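Local coordinates for alginate biosynthesis protein AlgX (Pseudomonas aeruginosa, PDB 4KNC) that takes part in the O-acetylation of the exopolysaccharide alginate and protects the polymer from degradation as it crosses the periplasm, at residues A[24-37]-A[44-56]. Sequence-based numbering, arbitrary orientation.
Sequences DSRYNTKYLGFFTH and DWLFRTTYDLRTD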
loop_
_atom_site.group_PDB
_atom_site.type_symbol
_atom_site.label_atom_id
_atom_site.label_comp_id
_atom_site.label_asym_id
_atom_site.label_seq_id
_atom_site.Cartn_x
_atom_site.Cartn_y
_atom_site.Cartn_z
ATOM N N ASP A 24 -26.336 -7.543 -5.354
ATOM C CA ASP A 24 -25.131 -7.604 -4.523
ATOM C C ASP A 24 -24.922 -8.981 -3.923
ATOM O O ASP A 24 -23.789 -9.433 -3.788
ATOM C CB ASP A 24 -25.159 -6.550 -3.415
ATOM C CG ASP A 24 -24.951 -5.148 -3.939
ATOM O OD1 ASP A 24 -24.597 -5.003 -5.124
ATOM O OD2 ASP A 24 -25.129 -4.187 -3.167
ATOM N N SER A 25 -26.016 -9.660 -3.590
ATOM C CA SER A 25 -25.917 -10.977 -2.969
ATOM C C SER A 25 -25.392 -12.049 -3.932
ATOM O O SER A 25 -24.959 -13.116 -3.509
ATOM C CB SER A 25 -27.268 -11.392 -2.393
ATOM O OG SER A 25 -28.298 -11.184 -3.343
ATOM N N ARG A 26 -25.420 -11.762 -5.226
ATOM C CA ARG A 26 -24.872 -12.688 -6.213
ATOM C C ARG A 26 -23.332 -12.696 -6.172
ATOM O O ARG A 26 -22.698 -13.627 -6.665
ATOM C CB ARG A 26 -25.407 -12.335 -7.616
ATOM C CG ARG A 26 -24.878 -13.182 -8.783
ATOM C CD ARG A 26 -25.257 -14.680 -8.679
ATOM N NE ARG A 26 -24.618 -15.459 -9.739
ATOM C CZ ARG A 26 -23.391 -15.970 -9.661
ATOM N NH1 ARG A 26 -22.675 -15.791 -8.557
ATOM N NH2 ARG A 26 -22.879 -16.660 -10.684
ATOM N N TYR A 27 -22.740 -11.662 -5.574
ATOM C CA TYR A 27 -21.277 -11.525 -5.515
ATOM C C TYR A 27 -20.746 -12.020 -4.175
ATOM O O TYR A 27 -20.028 -11.304 -3.481
ATOM C CB TYR A 27 -20.843 -10.063 -5.748
ATOM C CG TYR A 27 -21.230 -9.537 -7.113
ATOM C CD1 TYR A 27 -22.562 -9.272 -7.418
ATOM C CD2 TYR A 27 -20.273 -9.325 -8.105
ATOM C CE1 TYR A 27 -22.941 -8.828 -8.662
ATOM C CE2 TYR A 27 -20.645 -8.872 -9.368
ATOM C CZ TYR A 27 -21.983 -8.619 -9.629
ATOM O OH TYR A 27 -22.394 -8.163 -10.855
ATOM N N ASN A 28 -21.093 -13.254 -3.826
ATOM C CA ASN A 28 -20.875 -13.757 -2.469
ATOM C C ASN A 28 -19.578 -14.538 -2.260
ATOM O O ASN A 28 -19.418 -15.224 -1.250
ATOM C CB ASN A 28 -22.059 -14.629 -2.039
ATOM C CG ASN A 28 -22.087 -15.967 -2.759
ATOM O OD1 ASN A 28 -21.720 -16.063 -3.934
ATOM N ND2 ASN A 28 -22.517 -17.013 -2.054
ATOM N N THR A 29 -18.656 -14.441 -3.207
ATOM C CA THR A 29 -17.427 -15.227 -3.139
ATOM C C THR A 29 -16.167 -14.380 -3.173
ATOM O O THR A 29 -16.232 -13.152 -3.247
ATOM C CB THR A 29 -17.366 -16.232 -4.274
ATOM O OG1 THR A 29 -17.291 -15.535 -5.527
ATOM C CG2 THR A 29 -18.608 -17.108 -4.237
ATOM N N LYS A 30 -15.019 -15.045 -3.111
ATOM C CA LYS A 30 -13.742 -14.344 -3.034
ATOM C C LYS A 30 -13.487 -13.548 -4.312
ATOM O O LYS A 30 -13.385 -12.321 -4.282
ATOM C CB LYS A 30 -12.593 -15.321 -2.765
ATOM C CG LYS A 30 -12.460 -15.767 -1.313
ATOM N N TYR A 31 -13.402 -14.263 -5.430
ATOM C CA TYR A 31 -13.231 -13.659 -6.743
ATOM C C TYR A 31 -14.267 -12.552 -6.977
ATOM O O TYR A 31 -13.917 -11.424 -7.335
ATOM C CB TYR A 31 -13.356 -14.747 -7.803
ATOM C CG TYR A 31 -13.323 -14.277 -9.243
ATOM C CD1 TYR A 31 -12.154 -13.778 -9.810
ATOM C CD2 TYR A 31 -14.456 -14.373 -10.044
ATOM C CE1 TYR A 31 -12.123 -13.357 -11.125
ATOM C CE2 TYR A 31 -14.433 -13.969 -11.362
ATOM C CZ TYR A 31 -13.263 -13.458 -11.899
ATOM O OH TYR A 31 -13.251 -13.052 -13.213
ATOM N N LEU A 32 -15.537 -12.869 -6.723
ATOM C CA LEU A 32 -16.635 -11.968 -7.067
ATOM C C LEU A 32 -16.766 -10.699 -6.216
ATOM O O LEU A 32 -17.285 -9.693 -6.695
ATOM C CB LEU A 32 -17.960 -12.726 -7.082
ATOM C CG LEU A 32 -18.136 -13.580 -8.334
ATOM C CD1 LEU A 32 -19.498 -14.321 -8.334
ATOM C CD2 LEU A 32 -17.977 -12.701 -9.550
ATOM N N GLY A 33 -16.295 -10.749 -4.974
ATOM C CA GLY A 33 -16.479 -9.653 -4.030
ATOM C C GLY A 33 -15.788 -8.352 -4.418
ATOM O O GLY A 33 -16.125 -7.280 -3.905
ATOM N N PHE A 34 -14.822 -8.450 -5.330
ATOM C CA PHE A 34 -14.107 -7.288 -5.829
ATOM C C PHE A 34 -14.884 -6.525 -6.913
ATOM O O PHE A 34 -14.424 -5.482 -7.386
ATOM C CB PHE A 34 -12.741 -7.730 -6.371
ATOM C CG PHE A 34 -11.806 -6.590 -6.684
ATOM C CD1 PHE A 34 -11.296 -5.794 -5.676
ATOM C CD2 PHE A 34 -11.428 -6.323 -7.991
ATOM C CE1 PHE A 34 -10.425 -4.738 -5.971
ATOM C CE2 PHE A 34 -10.563 -5.273 -8.295
ATOM C CZ PHE A 34 -10.060 -4.480 -7.289
ATOM N N PHE A 35 -16.058 -7.026 -7.299
ATOM C CA PHE A 35 -16.801 -6.431 -8.416
ATOM C C PHE A 35 -18.214 -5.946 -8.067
ATOM O O PHE A 35 -18.943 -5.473 -8.933
ATOM C CB PHE A 35 -16.861 -7.409 -9.585
ATOM C CG PHE A 35 -15.525 -7.972 -9.965
ATOM C CD1 PHE A 35 -14.654 -7.240 -10.758
ATOM C CD2 PHE A 35 -15.130 -9.225 -9.517
ATOM C CE1 PHE A 35 -13.401 -7.753 -11.106
ATOM C CE2 PHE A 35 -13.879 -9.744 -9.853
ATOM C CZ PHE A 35 -13.011 -9.008 -10.650
ATOM N N THR A 36 -18.581 -6.051 -6.794
ATOM C CA THR A 36 -19.946 -5.809 -6.332
ATOM C C THR A 36 -20.483 -4.387 -6.536
ATOM O O THR A 36 -19.872 -3.436 -6.063
ATOM C CB THR A 36 -20.019 -6.108 -4.824
ATOM O OG1 THR A 36 -19.284 -7.307 -4.551
ATOM C CG2 THR A 36 -21.456 -6.260 -4.359
ATOM N N HIS A 37 -21.580 -4.217 -7.281
ATOM C CA HIS A 37 -22.037 -5.165 -8.286
ATOM C C HIS A 37 -21.847 -4.453 -9.643
ATOM O O HIS A 37 -21.724 -3.220 -9.688
ATOM C CB HIS A 37 -23.496 -5.608 -8.050
ATOM C CG HIS A 37 -24.527 -4.562 -8.366
ATOM N ND1 HIS A 37 -25.210 -3.870 -7.386
ATOM C CD2 HIS A 37 -25.013 -4.114 -9.550
ATOM C CE1 HIS A 37 -26.053 -3.027 -7.952
ATOM N NE2 HIS A 37 -25.954 -3.154 -9.264
ATOM N N ASP A 44 -18.429 -0.601 -23.954
ATOM C CA ASP A 44 -18.093 -1.743 -23.120
ATOM C C ASP A 44 -17.661 -1.299 -21.710
ATOM O O ASP A 44 -16.988 -2.050 -20.991
ATOM C CB ASP A 44 -16.967 -2.549 -23.768
ATOM C CG ASP A 44 -17.448 -3.422 -24.909
ATOM O OD1 ASP A 44 -18.620 -3.283 -25.326
ATOM O OD2 ASP A 44 -16.642 -4.252 -25.389
ATOM N N TRP A 45 -18.023 -0.079 -21.321
ATOM C CA TRP A 45 -17.746 0.371 -19.956
ATOM C C TRP A 45 -18.596 -0.404 -18.943
ATOM O O TRP A 45 -19.805 -0.568 -19.114
ATOM C CB TRP A 45 -17.925 1.892 -19.817
ATOM C CG TRP A 45 -16.728 2.637 -20.337
ATOM C CD1 TRP A 45 -16.451 2.938 -21.642
ATOM C CD2 TRP A 45 -15.620 3.124 -19.570
ATOM N NE1 TRP A 45 -15.250 3.599 -21.728
ATOM C CE2 TRP A 45 -14.719 3.725 -20.470
ATOM C CE3 TRP A 45 -15.309 3.122 -18.205
ATOM C CZ2 TRP A 45 -13.522 4.313 -20.054
ATOM C CZ3 TRP A 45 -14.123 3.712 -17.791
ATOM C CH2 TRP A 45 -13.247 4.302 -18.712
ATOM N N LEU A 46 -17.935 -0.922 -17.916
ATOM C CA LEU A 46 -18.619 -1.470 -16.757
ATOM C C LEU A 46 -18.190 -0.665 -15.524
ATOM O O LEU A 46 -17.059 -0.179 -15.459
ATOM C CB LEU A 46 -18.253 -2.946 -16.550
ATOM C CG LEU A 46 -18.562 -3.986 -17.631
ATOM C CD1 LEU A 46 -18.260 -5.399 -17.097
ATOM C CD2 LEU A 46 -20.013 -3.896 -18.121
ATOM N N PHE A 47 -19.087 -0.517 -14.553
ATOM C CA PHE A 47 -18.701 0.088 -13.285
ATOM C C PHE A 47 -19.140 -0.818 -12.149
ATOM O O PHE A 47 -20.129 -1.531 -12.273
ATOM C CB PHE A 47 -19.362 1.450 -13.110
ATOM C CG PHE A 47 -18.798 2.525 -13.999
ATOM C CD1 PHE A 47 -19.113 2.564 -15.349
ATOM C CD2 PHE A 47 -17.953 3.510 -13.475
ATOM C CE1 PHE A 47 -18.599 3.573 -16.167
ATOM C CE2 PHE A 47 -17.441 4.513 -14.284
ATOM C CZ PHE A 47 -17.763 4.540 -15.635
ATOM N N ARG A 48 -18.400 -0.787 -11.046
ATOM C CA ARG A 48 -18.813 -1.447 -9.815
ATOM C C ARG A 48 -19.513 -0.428 -8.933
ATOM O O ARG A 48 -18.983 0.638 -8.703
ATOM C CB ARG A 48 -17.591 -1.990 -9.082
ATOM C CG ARG A 48 -16.705 -2.871 -9.957
ATOM C CD ARG A 48 -15.399 -3.125 -9.251
ATOM N NE ARG A 48 -14.574 -1.921 -9.215
ATOM C CZ ARG A 48 -13.381 -1.850 -8.631
ATOM N NH1 ARG A 48 -12.884 -2.906 -8.012
ATOM N NH2 ARG A 48 -12.684 -0.718 -8.663
ATOM N N THR A 49 -20.695 -0.759 -8.425
ATOM C CA THR A 49 -21.473 0.201 -7.653
ATOM C C THR A 49 -20.796 0.565 -6.326
ATOM O O THR A 49 -20.755 1.736 -5.946
ATOM C CB THR A 49 -22.879 -0.351 -7.367
ATOM O OG1 THR A 49 -22.760 -1.659 -6.800
ATOM C CG2 THR A 49 -23.694 -0.456 -8.658
ATOM N N THR A 50 -20.255 -0.431 -5.629
ATOM C CA THR A 50 -19.726 -0.198 -4.286
ATOM C C THR A 50 -18.297 0.342 -4.319
ATOM O O THR A 50 -17.878 1.033 -3.410
ATOM C CB THR A 50 -19.768 -1.465 -3.400
ATOM O OG1 THR A 50 -18.794 -2.408 -3.853
ATOM C CG2 THR A 50 -21.159 -2.119 -3.436
ATOM N N TYR A 51 -17.544 0.018 -5.363
ATOM C CA TYR A 51 -16.174 0.500 -5.455
ATOM C C TYR A 51 -16.089 1.795 -6.244
ATOM O O TYR A 51 -15.384 2.711 -5.845
ATOM C CB TYR A 51 -15.269 -0.538 -6.121
ATOM C CG TYR A 51 -15.008 -1.764 -5.288
ATOM C CD1 TYR A 51 -15.955 -2.788 -5.196
ATOM C CD2 TYR A 51 -13.817 -1.902 -4.585
ATOM C CE1 TYR A 51 -15.706 -3.921 -4.434
ATOM C CE2 TYR A 51 -13.562 -3.016 -3.813
ATOM C CZ TYR A 51 -14.503 -4.029 -3.742
ATOM O OH TYR A 51 -14.234 -5.145 -2.977
ATOM N N ASP A 52 -16.785 1.856 -7.377
ATOM C CA ASP A 52 -16.582 2.945 -8.334
ATOM C C ASP A 52 -17.557 4.076 -8.131
ATOM O O ASP A 52 -17.240 5.236 -8.415
ATOM C CB ASP A 52 -16.712 2.451 -9.775
ATOM C CG ASP A 52 -15.725 1.361 -10.108
ATOM O OD1 ASP A 52 -14.662 1.257 -9.444
ATOM O OD2 ASP A 52 -16.013 0.622 -11.060
ATOM N N LEU A 53 -18.747 3.735 -7.655
ATOM C CA LEU A 53 -19.825 4.715 -7.542
ATOM C C LEU A 53 -20.110 5.046 -6.093
ATOM O O LEU A 53 -21.201 5.513 -5.748
ATOM C CB LEU A 53 -21.098 4.200 -8.219
ATOM C CG LEU A 53 -20.962 3.903 -9.715
ATOM C CD1 LEU A 53 -22.278 3.417 -10.308
ATOM C CD2 LEU A 53 -20.462 5.147 -10.450
ATOM N N ARG A 54 -19.122 4.805 -5.239
ATOM C CA ARG A 54 -19.302 5.047 -3.818
ATOM C C ARG A 54 -19.286 6.543 -3.553
ATOM O O ARG A 54 -18.727 7.313 -4.347
ATOM C CB ARG A 54 -18.202 4.358 -3.016
ATOM C CG ARG A 54 -16.815 4.989 -3.161
ATOM C CD ARG A 54 -15.988 4.665 -1.930
ATOM N NE ARG A 54 -15.360 3.357 -2.001
ATOM C CZ ARG A 54 -15.190 2.534 -0.971
ATOM N NH1 ARG A 54 -15.613 2.854 0.247
ATOM N NH2 ARG A 54 -14.590 1.376 -1.175
ATOM N N THR A 55 -19.905 6.943 -2.443
ATOM C CA THR A 55 -19.870 8.332 -1.980
ATOM C C THR A 55 -19.173 8.469 -0.642
ATOM O O THR A 55 -18.996 9.575 -0.148
ATOM C CB THR A 55 -21.282 8.923 -1.810
ATOM O OG1 THR A 55 -22.031 8.101 -0.905
ATOM C CG2 THR A 55 -22.009 8.992 -3.156
ATOM N N ASP A 56 -18.776 7.352 -0.041
ATOM C CA ASP A 56 -18.143 7.388 1.279
ATOM C C ASP A 56 -16.630 7.250 1.158
ATOM O O ASP A 56 -16.156 6.371 0.458
ATOM C CB ASP A 56 -18.700 6.264 2.156
ATOM C CG ASP A 56 -18.405 4.889 1.585
ATOM O OD1 ASP A 56 -18.965 4.554 0.516
ATOM O OD2 ASP A 56 -17.594 4.155 2.189
#
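The backbones of His37 and Arg48 approach to 5.2 Å between CA atoms, and beside them Thr49 N donates to His37 O (3.0 Å) while Thr50 N donates to Thr36 O. That second amide lies in the carbonyl plane, on a lone pair. Thr36 O is gripped twice, since Thr50 OG1 reaches it at 2.7 Å, tilted 27° from the same plane. Thr49 answers in the reverse direction: its OG1, placed between backbone N and carbonyl carbon (chi1 52°), accepts from His37 N at 2.9 Å. The first torsion that sets OG1 there turns CG2 over one face of the His37 imidazole, a CH-pi contact with CG2 3.7 Å from the ring centroid. Rotation of that ring is fixed by His37 ND1, which donates nearly in the ring plane to the syn side of Asp24 OD1 (2.6 Å), though tilted from the carboxylate plane.

Arg48, one residue earlier, bends at chi3 and sends NH1 to Phe34 O at 3.1 Å, in the guanidinium plane and with a nearly linear N-H...O angle of 165°. NH1 also sits over a face of the Phe34 ring; Arg48 CZ is 4.7 Å from the centroid of the Phe34 ring, a cation-pi geometry. Asp52 holds the guanidinium side-on through NE and NH2, and Tyr51 CB covers one of its faces; Asp52 OD2 also forms a salt bridge with Arg89. The Tyr51 ring lies obliquely against Phe34, and its OH donates to Gly33 O.

Together these bonds dock the loop leading into strand 38-40 onto the end of strand 46-48 and the turn after it, closing a two-stranded antiparallel hairpin in the SGNH hydrolase-like domain. The Phe34 and Phe35 side chains lie about 7 Å from those of His150 and Asp148, respectively, so the loop runs near the probable acetyltransferase site.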